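MRNA export factor GLE1 (Saccharomyces cerevisiae, PDB 6B4E) is a nuclear pore complex component that acts in mRNA export, binds inositol hexakisphosphate and has enzyme activator activity, this chain being its C-terminal part. Local coordinates at residues R275-I278 with L279-W283; A239-F242 with L243-Y246; I205-S208 with W209-L212; E174-G177 with G178-S181; K165-N169 with T170-E174. One frame throughout, in Å; residues are numbered along the deposited sequence.

Contact 1: residues R275-I278 with L279-W283; sequences RLRI and LLEAW
A water joins E281 to R277 one helical turn back. It donates to E281 OE2 at 2.6 Å. It accepts from R277 NH2 at 3.0 Å, lying at the guanidinium edge and in its plane. R277 NH2 and E281 OE2 themselves stay 4.9 Å apart, so the link is through water and not a direct salt bridge. The guanidinium and carboxylate planes are turned 59° from each other. R277 NH2 makes its salt bridge to E259 of helix 225-264.

The E281 carboxylate also meets carbon on both its oxygens. OE2 lies 3.5 Å from CG of R277. That methylene stands anti to the backbone nitrogen (chi1 173°), and the arginine bends only later, at chi3. OE1 of E281 lies 3.4 Å from CD1 of I278. With an alanine in place of E281, the water would probably lose the acceptor it donates to, and the R277 methylenes and the I278 methyl would lose their cover.

On another side of the helix, L279 reaches back to R275. Its CD1 lies over one face of the guanidinium, 3.9 Å from NH2 of R275. R275 NH1 forms a salt bridge with D236. L279 CD1 also touches CD1 of L276, loosely, at 4.4 Å.

The backbone bonds run from residue i+4 to residue i, from L279 N to R275 O through A282 N to I278 O. This is the regular pattern of an alpha helix, here helix 271-284, the last of the chain, whose arginines tie it to helix 225-264.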
loop_
_atom_site.group_PDB
_atom_site.type_symbol
_atom_site.label_atom_id
_atom_site.label_comp_id
_atom_site.label_asym_id
_atom_site.label_seq_id
_atom_site.Cartn_x
_atom_site.Cartn_y
_atom_site.Cartn_z
ATOM N N ARG A 275 14.160 -10.967 -9.000
ATOM C CA ARG A 275 13.936 -11.214 -7.578
ATOM C C ARG A 275 12.587 -11.880 -7.334
ATOM O O ARG A 275 12.467 -12.750 -6.459
ATOM C CB ARG A 275 14.031 -9.925 -6.772
ATOM C CG ARG A 275 14.196 -10.247 -5.288
ATOM C CD ARG A 275 14.518 -9.026 -4.478
ATOM N NE ARG A 275 13.303 -8.383 -3.997
ATOM C CZ ARG A 275 12.607 -8.799 -2.948
ATOM N NH1 ARG A 275 11.520 -8.144 -2.580
ATOM N NH2 ARG A 275 12.993 -9.876 -2.271
ATOM N N LEU A 276 11.552 -11.480 -8.077
ATOM C CA LEU A 276 10.252 -12.125 -7.910
ATOM C C LEU A 276 10.337 -13.599 -8.281
ATOM O O LEU A 276 9.731 -14.451 -7.624
ATOM C CB LEU A 276 9.190 -11.424 -8.758
ATOM C CG LEU A 276 7.737 -11.824 -8.479
ATOM C CD1 LEU A 276 7.351 -11.520 -7.041
ATOM C CD2 LEU A 276 6.772 -11.111 -9.430
ATOM N N ARG A 277 11.101 -13.925 -9.326
ATOM C CA ARG A 277 11.252 -15.331 -9.684
ATOM C C ARG A 277 11.982 -16.097 -8.583
ATOM O O ARG A 277 11.665 -17.258 -8.318
ATOM C CB ARG A 277 11.982 -15.463 -11.021
ATOM C CG ARG A 277 12.316 -16.909 -11.380
ATOM C CD ARG A 277 12.730 -17.067 -12.830
ATOM N NE ARG A 277 11.643 -16.764 -13.755
ATOM C CZ ARG A 277 10.695 -17.624 -14.118
ATOM N NH1 ARG A 277 9.752 -17.244 -14.976
ATOM N NH2 ARG A 277 10.680 -18.859 -13.630
ATOM N N ILE A 278 12.965 -15.466 -7.928
ATOM C CA ILE A 278 13.652 -16.116 -6.808
ATOM C C ILE A 278 12.675 -16.401 -5.666
ATOM O O ILE A 278 12.752 -17.460 -5.017
ATOM C CB ILE A 278 14.831 -15.239 -6.340
ATOM C CG1 ILE A 278 15.933 -15.235 -7.418
ATOM C CG2 ILE A 278 15.350 -15.694 -4.986
ATOM C CD1 ILE A 278 16.572 -16.575 -7.683
ATOM N N LEU A 279 11.756 -15.460 -5.396
ATOM C CA LEU A 279 10.738 -15.673 -4.365
ATOM C C LEU A 279 9.804 -16.812 -4.751
ATOM O O LEU A 279 9.456 -17.662 -3.908
ATOM C CB LEU A 279 9.939 -14.394 -4.129
ATOM C CG LEU A 279 10.717 -13.237 -3.496
ATOM C CD1 LEU A 279 9.957 -11.957 -3.492
ATOM C CD2 LEU A 279 11.138 -13.556 -2.052
ATOM N N LEU A 280 9.380 -16.847 -6.022
ATOM C CA LEU A 280 8.578 -17.975 -6.487
ATOM C C LEU A 280 9.319 -19.283 -6.238
ATOM O O LEU A 280 8.739 -20.257 -5.745
ATOM C CB LEU A 280 8.265 -17.826 -7.979
ATOM C CG LEU A 280 7.642 -19.060 -8.670
ATOM C CD1 LEU A 280 6.151 -19.027 -8.559
ATOM C CD2 LEU A 280 8.064 -19.195 -10.129
ATOM N N GLU A 281 10.608 -19.318 -6.573
ATOM C CA GLU A 281 11.387 -20.540 -6.420
ATOM C C GLU A 281 11.501 -20.965 -4.963
ATOM O O GLU A 281 11.490 -22.167 -4.659
ATOM C CB GLU A 281 12.780 -20.359 -7.021
ATOM C CG GLU A 281 12.777 -20.212 -8.520
ATOM C CD GLU A 281 14.134 -19.794 -9.097
ATOM O OE1 GLU A 281 15.120 -19.619 -8.326
ATOM O OE2 GLU A 281 14.203 -19.663 -10.335
ATOM N N ALA A 282 11.650 -20.009 -4.053
ATOM C CA ALA A 282 11.724 -20.355 -2.639
ATOM C C ALA A 282 10.424 -20.990 -2.167
ATOM O O ALA A 282 10.436 -21.936 -1.376
ATOM C CB ALA A 282 12.045 -19.098 -1.825
ATOM N N TRP A 283 9.292 -20.457 -2.630
ATOM C CA TRP A 283 7.990 -21.018 -2.287
ATOM C C TRP A 283 7.837 -22.407 -2.871
ATOM O O TRP A 283 7.363 -23.334 -2.196
ATOM C CB TRP A 283 6.904 -20.086 -2.804
ATOM C CG TRP A 283 5.499 -20.592 -2.714
ATOM C CD1 TRP A 283 4.875 -21.137 -1.624
ATOM C CD2 TRP A 283 4.534 -20.556 -3.754
ATOM N NE1 TRP A 283 3.566 -21.449 -1.933
ATOM C CE2 TRP A 283 3.338 -21.106 -3.241
ATOM C CE3 TRP A 283 4.558 -20.115 -5.083
ATOM C CZ2 TRP A 283 2.191 -21.231 -4.009
ATOM C CZ3 TRP A 283 3.421 -20.242 -5.839
ATOM C CH2 TRP A 283 2.249 -20.797 -5.305
HETATM O O HOH W 1 12.334 -20.631 -11.941
#

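Contact 2: residues A239-F242 with L243-Y246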
loop_
_atom_site.group_PDB
_atom_site.type_symbol
_atom_site.label_atom_id
_atom_site.label_comp_id
_atom_site.label_asym_id
_atom_site.label_seq_id
_atom_site.Cartn_x
_atom_site.Cartn_y
_atom_site.Cartn_z
ATOM N N ALA A 239 2.892 -12.650 1.456
ATOM C CA ALA A 239 2.561 -13.855 0.681
ATOM C C ALA A 239 2.084 -14.999 1.576
ATOM O O ALA A 239 1.136 -15.718 1.226
ATOM C CB ALA A 239 3.751 -14.296 -0.165
ATOM N N VAL A 240 2.726 -15.195 2.725
ATOM C CA VAL A 240 2.311 -16.265 3.636
ATOM C C VAL A 240 0.834 -16.128 3.990
ATOM O O VAL A 240 0.067 -17.101 3.973
ATOM C CB VAL A 240 3.193 -16.246 4.897
ATOM C CG1 VAL A 240 2.542 -17.042 6.030
ATOM C CG2 VAL A 240 4.573 -16.778 4.542
ATOM N N GLN A 241 0.420 -14.915 4.341
ATOM C CA GLN A 241 -0.945 -14.692 4.785
ATOM C C GLN A 241 -1.932 -14.688 3.624
ATOM O O GLN A 241 -3.107 -15.024 3.812
ATOM C CB GLN A 241 -1.026 -13.376 5.553
ATOM C CG GLN A 241 -0.274 -13.380 6.857
ATOM C CD GLN A 241 1.227 -13.209 6.682
ATOM O OE1 GLN A 241 1.708 -12.649 5.687
ATOM N NE2 GLN A 241 1.981 -13.672 7.672
ATOM N N PHE A 242 -1.480 -14.292 2.435
ATOM C CA PHE A 242 -2.320 -14.350 1.240
ATOM C C PHE A 242 -2.699 -15.789 0.925
ATOM O O PHE A 242 -3.856 -16.088 0.621
ATOM C CB PHE A 242 -1.555 -13.718 0.076
ATOM C CG PHE A 242 -2.375 -13.464 -1.173
ATOM C CD1 PHE A 242 -3.379 -12.508 -1.186
ATOM C CD2 PHE A 242 -2.074 -14.127 -2.350
ATOM C CE1 PHE A 242 -4.095 -12.257 -2.336
ATOM C CE2 PHE A 242 -2.798 -13.884 -3.504
ATOM C CZ PHE A 242 -3.802 -12.940 -3.495
ATOM N N LEU A 243 -1.730 -16.697 1.026
ATOM C CA LEU A 243 -2.013 -18.120 0.866
ATOM C C LEU A 243 -2.970 -18.638 1.932
ATOM O O LEU A 243 -3.821 -19.494 1.646
ATOM C CB LEU A 243 -0.703 -18.918 0.897
ATOM C CG LEU A 243 0.159 -18.754 -0.343
ATOM C CD1 LEU A 243 1.561 -19.252 -0.062
ATOM C CD2 LEU A 243 -0.427 -19.526 -1.486
ATOM N N GLN A 244 -2.821 -18.174 3.176
ATOM C CA GLN A 244 -3.762 -18.554 4.226
ATOM C C GLN A 244 -5.173 -18.138 3.867
ATOM O O GLN A 244 -6.139 -18.880 4.111
ATOM C CB GLN A 244 -3.349 -17.926 5.557
ATOM C CG GLN A 244 -2.051 -18.507 6.079
ATOM C CD GLN A 244 -1.468 -17.757 7.272
ATOM O OE1 GLN A 244 -1.924 -16.681 7.658
ATOM N NE2 GLN A 244 -0.411 -18.313 7.827
ATOM N N ALA A 245 -5.309 -16.953 3.281
ATOM C CA ALA A 245 -6.628 -16.391 3.030
ATOM C C ALA A 245 -7.310 -17.078 1.856
ATOM O O ALA A 245 -8.506 -17.380 1.923
ATOM C CB ALA A 245 -6.513 -14.891 2.763
ATOM N N TYR A 246 -6.584 -17.303 0.755
ATOM C CA TYR A 246 -7.218 -17.741 -0.486
ATOM C C TYR A 246 -6.683 -19.059 -1.037
ATOM O O TYR A 246 -7.076 -19.444 -2.149
ATOM C CB TYR A 246 -7.084 -16.641 -1.555
ATOM C CG TYR A 246 -7.694 -15.308 -1.178
ATOM C CD1 TYR A 246 -9.040 -15.180 -0.932
ATOM C CD2 TYR A 246 -6.902 -14.152 -1.089
ATOM C CE1 TYR A 246 -9.601 -13.942 -0.582
ATOM C CE2 TYR A 246 -7.459 -12.925 -0.747
ATOM C CZ TYR A 246 -8.800 -12.825 -0.491
ATOM O OH TYR A 246 -9.361 -11.602 -0.155
#
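F242 O takes two backbone donors from the next turn. Y246 N bonds to it at 3.0 Å, nearly along the C=O axis. A245 N adds a weak bond to F242 O at 3.2 Å. The same N-H makes its better bond to Q241 O at 3.0 Å, but bent, with an angle of 140° at the hydrogen. A245 N is therefore shared between two carbonyls.

The two bonds before these are ordinary. L243 N meets A239 O at 3.0 Å and almost straight, at 169°. Q244 N reaches V240 O at a longer 3.2 Å. These bonds belong to helix 225-264, a long alpha helix that is kinked here: the N atoms of V240 and Q241 lack their bonds to the preceding turn.

The Q244 side chain runs extended beside V240 and Q241, pointing the same way as both. Its NE2 lies 3.7 Å from CG1 of V240, and its OE1 faces the CA and CG of Q241. The two glutamine amides are turned nearly square to each other.

The aromatic pair is F242 and Y246. It is an offset edge-to-face pair, with the edge of Y246 toward the face of F242 and the centroids 5.5 Å apart. F242 CE1 comes within 3.6 Å of CD2 of Y246. F242 has its CG anti to the backbone nitrogen (chi1 -169°), which leaves the ring beside its own carbonyl, on the side where Y246 follows. W234 packs edge-to-face with F242, and W209 does so with Y246. Y246 also touches an apolar side chain of another protein's chain.

Contact 3: residues I205-S208 with W209-L212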
loop_
_atom_site.group_PDB
_atom_site.type_symbol
_atom_site.label_atom_id
_atom_site.label_comp_id
_atom_site.label_asym_id
_atom_site.label_seq_id
_atom_site.Cartn_x
_atom_site.Cartn_y
_atom_site.Cartn_z
ATOM N N ILE A 205 -7.715 -7.929 3.325
ATOM C CA ILE A 205 -6.836 -8.716 2.470
ATOM C C ILE A 205 -7.327 -8.727 1.025
ATOM O O ILE A 205 -6.532 -8.896 0.101
ATOM C CB ILE A 205 -6.677 -10.139 3.059
ATOM C CG1 ILE A 205 -5.582 -10.924 2.341
ATOM C CG2 ILE A 205 -7.980 -10.947 3.012
ATOM C CD1 ILE A 205 -4.218 -10.407 2.589
ATOM N N ALA A 206 -8.634 -8.519 0.803
ATOM C CA ALA A 206 -9.145 -8.394 -0.558
ATOM C C ALA A 206 -8.370 -7.355 -1.359
ATOM O O ALA A 206 -8.253 -7.474 -2.579
ATOM C CB ALA A 206 -10.634 -8.013 -0.531
ATOM N N LEU A 207 -7.863 -6.314 -0.696
ATOM C CA LEU A 207 -7.184 -5.251 -1.426
ATOM C C LEU A 207 -5.848 -5.719 -1.983
ATOM O O LEU A 207 -5.381 -5.176 -2.990
ATOM C CB LEU A 207 -6.993 -4.037 -0.523
ATOM C CG LEU A 207 -8.287 -3.448 0.055
ATOM C CD1 LEU A 207 -7.982 -2.119 0.720
ATOM C CD2 LEU A 207 -9.361 -3.282 -1.011
ATOM N N SER A 208 -5.220 -6.715 -1.340
ATOM C CA SER A 208 -4.045 -7.357 -1.911
ATOM C C SER A 208 -4.406 -8.191 -3.124
ATOM O O SER A 208 -3.640 -8.229 -4.091
ATOM C CB SER A 208 -3.338 -8.244 -0.880
ATOM O OG SER A 208 -2.473 -7.491 -0.052
ATOM N N TRP A 209 -5.542 -8.902 -3.086
ATOM C CA TRP A 209 -5.994 -9.580 -4.294
ATOM C C TRP A 209 -6.132 -8.583 -5.444
ATOM O O TRP A 209 -5.639 -8.838 -6.547
ATOM C CB TRP A 209 -7.317 -10.327 -4.053
ATOM C CG TRP A 209 -7.747 -11.097 -5.269
ATOM C CD1 TRP A 209 -8.386 -10.595 -6.365
ATOM C CD2 TRP A 209 -7.573 -12.501 -5.522
ATOM N NE1 TRP A 209 -8.602 -11.577 -7.284
ATOM C CE2 TRP A 209 -8.110 -12.760 -6.802
ATOM C CE3 TRP A 209 -7.007 -13.551 -4.806
ATOM C CZ2 TRP A 209 -8.095 -14.022 -7.382
ATOM C CZ3 TRP A 209 -6.999 -14.815 -5.383
ATOM C CH2 TRP A 209 -7.541 -15.039 -6.658
ATOM N N HIS A 210 -6.720 -7.403 -5.183
ATOM C CA HIS A 210 -6.923 -6.425 -6.256
ATOM C C HIS A 210 -5.605 -6.031 -6.904
ATOM O O HIS A 210 -5.523 -5.884 -8.129
ATOM C CB HIS A 210 -7.590 -5.146 -5.741
ATOM C CG HIS A 210 -8.988 -5.323 -5.238
ATOM N ND1 HIS A 210 -9.833 -6.309 -5.701
ATOM C CD2 HIS A 210 -9.693 -4.622 -4.321
ATOM C CE1 HIS A 210 -10.992 -6.224 -5.069
ATOM N NE2 HIS A 210 -10.938 -5.199 -4.235
ATOM N N ILE A 211 -4.572 -5.810 -6.091
ATOM C CA ILE A 211 -3.286 -5.369 -6.625
ATOM C C ILE A 211 -2.733 -6.394 -7.594
ATOM O O ILE A 211 -2.325 -6.055 -8.712
ATOM C CB ILE A 211 -2.287 -5.109 -5.485
ATOM C CG1 ILE A 211 -2.739 -3.910 -4.660
ATOM C CG2 ILE A 211 -0.874 -4.865 -6.056
ATOM C CD1 ILE A 211 -1.975 -3.728 -3.360
ATOM N N LEU A 212 -2.672 -7.661 -7.164
ATOM C CA LEU A 212 -2.072 -8.694 -7.996
ATOM C C LEU A 212 -2.901 -8.925 -9.249
ATOM O O LEU A 212 -2.348 -9.059 -10.345
ATOM C CB LEU A 212 -1.917 -9.990 -7.190
ATOM C CG LEU A 212 -0.607 -10.117 -6.381
ATOM C CD1 LEU A 212 -0.466 -9.012 -5.345
ATOM C CD2 LEU A 212 -0.497 -11.485 -5.717
#
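The H210 imidazole has A206 O over one face, 3.5 Å above the plane and over the ring centre. L207 meets the same ring obliquely. CD2 of this leucine is 3.6 Å from CD2 of H210. The ring sits there because its CG stands beside the backbone nitrogen (chi1 -65°) and so leans back over the turn before. A206 O has a second task: it accepts from H210 N at 3.0 Å. One carbonyl thus holds the main chain of H210 and covers a face of its ring. The contact probably restricts rotation of the ring.

W209 NE1 and H210 ND1 each hydrogen-bond to the backbone of another protein's chain. This first turn of helix 206-216 is therefore part of an interface, in the region of GLE1 that interacts with NUP42, DBP5 and GFD1.

S208 faces inward. Its OG bonds to T187 OG1 and to W234 NE1, which links this helix to helices 169-188 and 225-264. The S208 carbonyl accepts from L212 N at 3.3 Å, nearly straight, and CD1 of L212 closes on that same oxygen at 3.5 Å. I211 lays its CG1 beside L207 O at 3.4 Å. The bond from W209 N to I205 O is weak.

Contact 4: residues E174-G177 with G178-S181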
loop_
_atom_site.group_PDB
_atom_site.type_symbol
_atom_site.label_atom_id
_atom_site.label_comp_id
_atom_site.label_asym_id
_atom_site.label_seq_id
_atom_site.Cartn_x
_atom_site.Cartn_y
_atom_site.Cartn_z
ATOM N N GLU A 174 12.684 2.031 -5.083
ATOM C CA GLU A 174 12.812 1.677 -3.674
ATOM C C GLU A 174 11.789 2.415 -2.826
ATOM O O GLU A 174 11.249 1.832 -1.873
ATOM C CB GLU A 174 14.236 1.920 -3.197
ATOM C CG GLU A 174 15.229 0.894 -3.782
ATOM C CD GLU A 174 16.628 0.956 -3.181
ATOM O OE1 GLU A 174 16.906 1.871 -2.381
ATOM O OE2 GLU A 174 17.457 0.079 -3.513
ATOM N N ARG A 175 11.453 3.655 -3.195
ATOM C CA ARG A 175 10.337 4.351 -2.555
ATOM C C ARG A 175 9.014 3.612 -2.767
ATOM O O ARG A 175 8.228 3.434 -1.827
ATOM C CB ARG A 175 10.220 5.785 -3.085
ATOM C CG ARG A 175 11.320 6.703 -2.667
ATOM C CD ARG A 175 10.964 8.171 -2.910
ATOM N NE ARG A 175 10.543 8.465 -4.286
ATOM C CZ ARG A 175 9.282 8.660 -4.683
ATOM N NH1 ARG A 175 8.277 8.597 -3.817
ATOM N NH2 ARG A 175 9.013 8.933 -5.955
ATOM N N MET A 176 8.733 3.194 -4.007
ATOM C CA MET A 176 7.470 2.509 -4.254
ATOM C C MET A 176 7.407 1.209 -3.461
ATOM O O MET A 176 6.360 0.862 -2.897
ATOM C CB MET A 176 7.281 2.223 -5.749
ATOM C CG MET A 176 7.191 3.454 -6.637
ATOM S SD MET A 176 5.842 4.569 -6.214
ATOM C CE MET A 176 6.766 5.819 -5.316
ATOM N N GLY A 177 8.523 0.482 -3.398
ATOM C CA GLY A 177 8.517 -0.791 -2.696
ATOM C C GLY A 177 8.284 -0.616 -1.210
ATOM O O GLY A 177 7.533 -1.381 -0.593
ATOM N N GLY A 178 8.872 0.433 -0.630
ATOM C CA GLY A 178 8.678 0.683 0.786
ATOM C C GLY A 178 7.239 1.043 1.105
ATOM O O GLY A 178 6.656 0.532 2.068
ATOM N N ILE A 179 6.636 1.918 0.291
ATOM C CA ILE A 179 5.236 2.280 0.523
ATOM C C ILE A 179 4.342 1.060 0.386
ATOM O O ILE A 179 3.479 0.792 1.235
ATOM C CB ILE A 179 4.788 3.389 -0.443
ATOM C CG1 ILE A 179 5.611 4.640 -0.236
ATOM C CG2 ILE A 179 3.303 3.699 -0.201
ATOM C CD1 ILE A 179 5.372 5.694 -1.308
ATOM N N LEU A 180 4.516 0.305 -0.689
ATOM C CA LEU A 180 3.639 -0.839 -0.872
ATOM C C LEU A 180 3.846 -1.892 0.211
ATOM O O LEU A 180 2.870 -2.522 0.632
ATOM C CB LEU A 180 3.823 -1.438 -2.259
ATOM C CG LEU A 180 2.481 -2.027 -2.659
ATOM C CD1 LEU A 180 2.009 -1.530 -3.982
ATOM C CD2 LEU A 180 2.610 -3.499 -2.648
ATOM N N SER A 181 5.089 -2.067 0.684
ATOM C CA SER A 181 5.394 -2.933 1.826
ATOM C C SER A 181 4.501 -2.623 3.010
ATOM O O SER A 181 3.968 -3.522 3.670
ATOM C CB SER A 181 6.842 -2.731 2.277
ATOM O OG SER A 181 7.750 -3.485 1.525
#
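S181 turns its hydroxyl anti to its own carbonyl carbon (chi1 -83°), so OG points back along the helix to G177. OG donates to G177 O at 3.0 Å. It comes from above the carbonyl plane, 38° out of it. S181 N donates to the same oxygen at 2.8 Å, from the opposite face. Two donors of one residue thus grip a single buried carbonyl. I179 has a comparable first torsion (chi1 -61°), which sets its CG1 3.3 Å from R175 O.

A serine hydroxyl bonded to the carbonyl four residues earlier is a common feature of alpha helices. It lets a polar side chain be buried in mid-helix with its donor satisfied. Here it lies in helix 169-188, close to the centre of the chain.

G177 and G178 bring no side chains, and their contacts are through the main chain. G178 N bonds to E174 O at 3.0 Å. L180 N meets M176 O at 2.9 Å, close to straight. The M176 chain folds back, and its CE reaches CD1 of I179 at 4.2 Å, a light apolar touch.

Neighbouring helices cover the side chains. I179 and S181 pack on helix 79-103, while M176 and L180 pack on helix 225-264. E174 and R175 carry their charges to R102 and E98 of helix 79-103, in salt bridges.

Contact 5: residues K165-N169 with T170-E174; sequences KWEDN and TSYDE
D168 caps the helix that follows it. Its OD1 accepts from S171 N at 2.9 Å, on the anti side and 31° out of the carboxylate plane. The D168 CG sits between the backbone nitrogen and the carbonyl carbon (chi1 52°), which turns the carboxylate toward the first turn. E167 adds a second bond. S171 OG donates to OE1 of E167 at 2.8 Å, using the anti lone pair of that oxygen.

E167 also crosses Y172 at about a right angle. Its CD is 3.7 Å from CB of Y172. Its OE2 lies at the ring edge, 3.7 Å from CD1 of Y172. Beyond the cap, the regular helix bonds begin, with Y172 N to D168 O at 3.2 Å. D173 N to N169 O follows at 2.8 Å.

Second-shell groups hold these residues. R175 NH2 makes a salt bridge to E167 OE2, and K159 N also donates to that oxygen. W158 stacks on the Y172 ring, whose OH bonds to M156 O. D173 is held by T226 and N225. A leucine in place of E167 would probably leave S171 OG without its acceptor and take one carboxylate from R175.

D168 is an N-cap, and acidic groups at a helix start suit the partial positive charge there. With R175 beside it, buried E167 is likely to stay ionised.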
loop_
_atom_site.group_PDB
_atom_site.type_symbol
_atom_site.label_atom_id
_atom_site.label_comp_id
_atom_site.label_asym_id
_atom_site.label_seq_id
_atom_site.Cartn_x
_atom_site.Cartn_y
_atom_site.Cartn_z
ATOM N N LYS A 165 15.121 16.596 -15.286
ATOM C CA LYS A 165 15.736 15.289 -15.043
ATOM C C LYS A 165 14.910 14.551 -14.004
ATOM O O LYS A 165 14.712 15.055 -12.896
ATOM C CB LYS A 165 17.182 15.421 -14.565
ATOM C CG LYS A 165 17.940 14.106 -14.484
ATOM C CD LYS A 165 19.418 14.364 -14.184
ATOM C CE LYS A 165 20.310 13.201 -14.577
ATOM N NZ LYS A 165 21.758 13.581 -14.456
ATOM N N TRP A 166 14.436 13.363 -14.362
ATOM C CA TRP A 166 13.674 12.539 -13.437
ATOM C C TRP A 166 14.584 11.933 -12.376
ATOM O O TRP A 166 15.797 11.789 -12.571
ATOM C CB TRP A 166 12.941 11.434 -14.196
ATOM C CG TRP A 166 11.905 11.976 -15.110
ATOM C CD1 TRP A 166 11.969 12.064 -16.469
ATOM C CD2 TRP A 166 10.651 12.543 -14.727
ATOM N NE1 TRP A 166 10.824 12.643 -16.958
ATOM C CE2 TRP A 166 9.998 12.947 -15.907
ATOM C CE3 TRP A 166 10.014 12.745 -13.498
ATOM C CZ2 TRP A 166 8.739 13.536 -15.893
ATOM C CZ3 TRP A 166 8.773 13.330 -13.488
ATOM C CH2 TRP A 166 8.146 13.719 -14.675
ATOM N N GLU A 167 13.985 11.601 -11.231
ATOM C CA GLU A 167 14.722 10.914 -10.182
ATOM C C GLU A 167 15.180 9.562 -10.712
ATOM O O GLU A 167 14.546 8.969 -11.594
ATOM C CB GLU A 167 13.855 10.758 -8.924
ATOM C CG GLU A 167 13.095 9.453 -8.829
ATOM C CD GLU A 167 12.108 9.390 -7.659
ATOM O OE1 GLU A 167 12.520 9.122 -6.507
ATOM O OE2 GLU A 167 10.905 9.575 -7.912
ATOM N N ASP A 168 16.318 9.088 -10.214
ATOM C CA ASP A 168 16.859 7.879 -10.808
ATOM C C ASP A 168 15.944 6.700 -10.505
ATOM O O ASP A 168 15.107 6.735 -9.593
ATOM C CB ASP A 168 18.292 7.611 -10.340
ATOM C CG ASP A 168 18.450 7.614 -8.838
ATOM O OD1 ASP A 168 18.083 6.597 -8.211
ATOM O OD2 ASP A 168 19.010 8.600 -8.299
ATOM N N ASN A 169 16.066 5.671 -11.343
ATOM C CA ASN A 169 15.148 4.540 -11.266
ATOM C C ASN A 169 15.219 3.858 -9.910
ATOM O O ASN A 169 14.189 3.455 -9.358
ATOM C CB ASN A 169 15.461 3.545 -12.382
ATOM C CG ASN A 169 14.961 4.010 -13.732
ATOM O OD1 ASN A 169 14.376 5.076 -13.846
ATOM N ND2 ASN A 169 15.196 3.214 -14.762
ATOM N N THR A 170 16.423 3.716 -9.356
ATOM C CA THR A 170 16.565 3.049 -8.065
ATOM C C THR A 170 15.827 3.810 -6.968
ATOM O O THR A 170 15.155 3.207 -6.123
ATOM C CB THR A 170 18.047 2.904 -7.728
ATOM O OG1 THR A 170 18.631 1.927 -8.607
ATOM C CG2 THR A 170 18.238 2.443 -6.285
ATOM N N SER A 171 15.936 5.136 -6.974
ATOM C CA SER A 171 15.257 5.949 -5.967
ATOM C C SER A 171 13.749 5.735 -6.034
ATOM O O SER A 171 13.097 5.446 -5.024
ATOM C CB SER A 171 15.615 7.419 -6.192
ATOM O OG SER A 171 14.907 8.270 -5.326
ATOM N N TYR A 172 13.187 5.858 -7.231
ATOM C CA TYR A 172 11.752 5.682 -7.409
ATOM C C TYR A 172 11.318 4.280 -7.020
ATOM O O TYR A 172 10.343 4.097 -6.277
ATOM C CB TYR A 172 11.388 5.976 -8.860
ATOM C CG TYR A 172 9.951 5.699 -9.215
ATOM C CD1 TYR A 172 8.931 6.578 -8.862
ATOM C CD2 TYR A 172 9.609 4.560 -9.932
ATOM C CE1 TYR A 172 7.597 6.308 -9.209
ATOM C CE2 TYR A 172 8.298 4.298 -10.296
ATOM C CZ TYR A 172 7.298 5.163 -9.928
ATOM O OH TYR A 172 6.009 4.851 -10.298
ATOM N N ASP A 173 12.012 3.269 -7.534
ATOM C CA ASP A 173 11.604 1.894 -7.267
ATOM C C ASP A 173 11.634 1.592 -5.778
ATOM O O ASP A 173 10.718 0.953 -5.251
ATOM C CB ASP A 173 12.499 0.908 -8.023
ATOM C CG ASP A 173 12.205 0.875 -9.521
ATOM O OD1 ASP A 173 13.064 0.375 -10.276
ATOM O OD2 ASP A 173 11.144 1.364 -9.939
ATOM N N GLU A 174 12.684 2.031 -5.083
ATOM C CA GLU A 174 12.812 1.677 -3.674
ATOM C C GLU A 174 11.789 2.415 -2.826
ATOM O O GLU A 174 11.249 1.832 -1.873
ATOM C CB GLU A 174 14.236 1.920 -3.197
ATOM C CG GLU A 174 15.229 0.894 -3.782
ATOM C CD GLU A 174 16.628 0.956 -3.181
ATOM O OE1 GLU A 174 16.906 1.871 -2.381
ATOM O OE2 GLU A 174 17.457 0.079 -3.513
#

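How the contacts relate
Contact 4 is the buried one, near the chain centre. Contacts 1, 2, 3 and 5 are partly buried. Contacts 4 and 5 share helix 169-188 and E174: contact 5 starts the helix with an aspartate cap and a buried glutamate, and contact 4 continues it with glycines and a buried serine. The salt bridge of R175 and E167 joins them. Contacts 2 and 3 lie on successive helices and meet through F242, Y246 and W209, largely by aromatic packing next to another protein's chain. Contact 1, on the last helix, joins its charges partly through water. Its W283 touches L243 of contact 2. Contacts 2 and 5 lie furthest apart, their centres about 31 Å from each other.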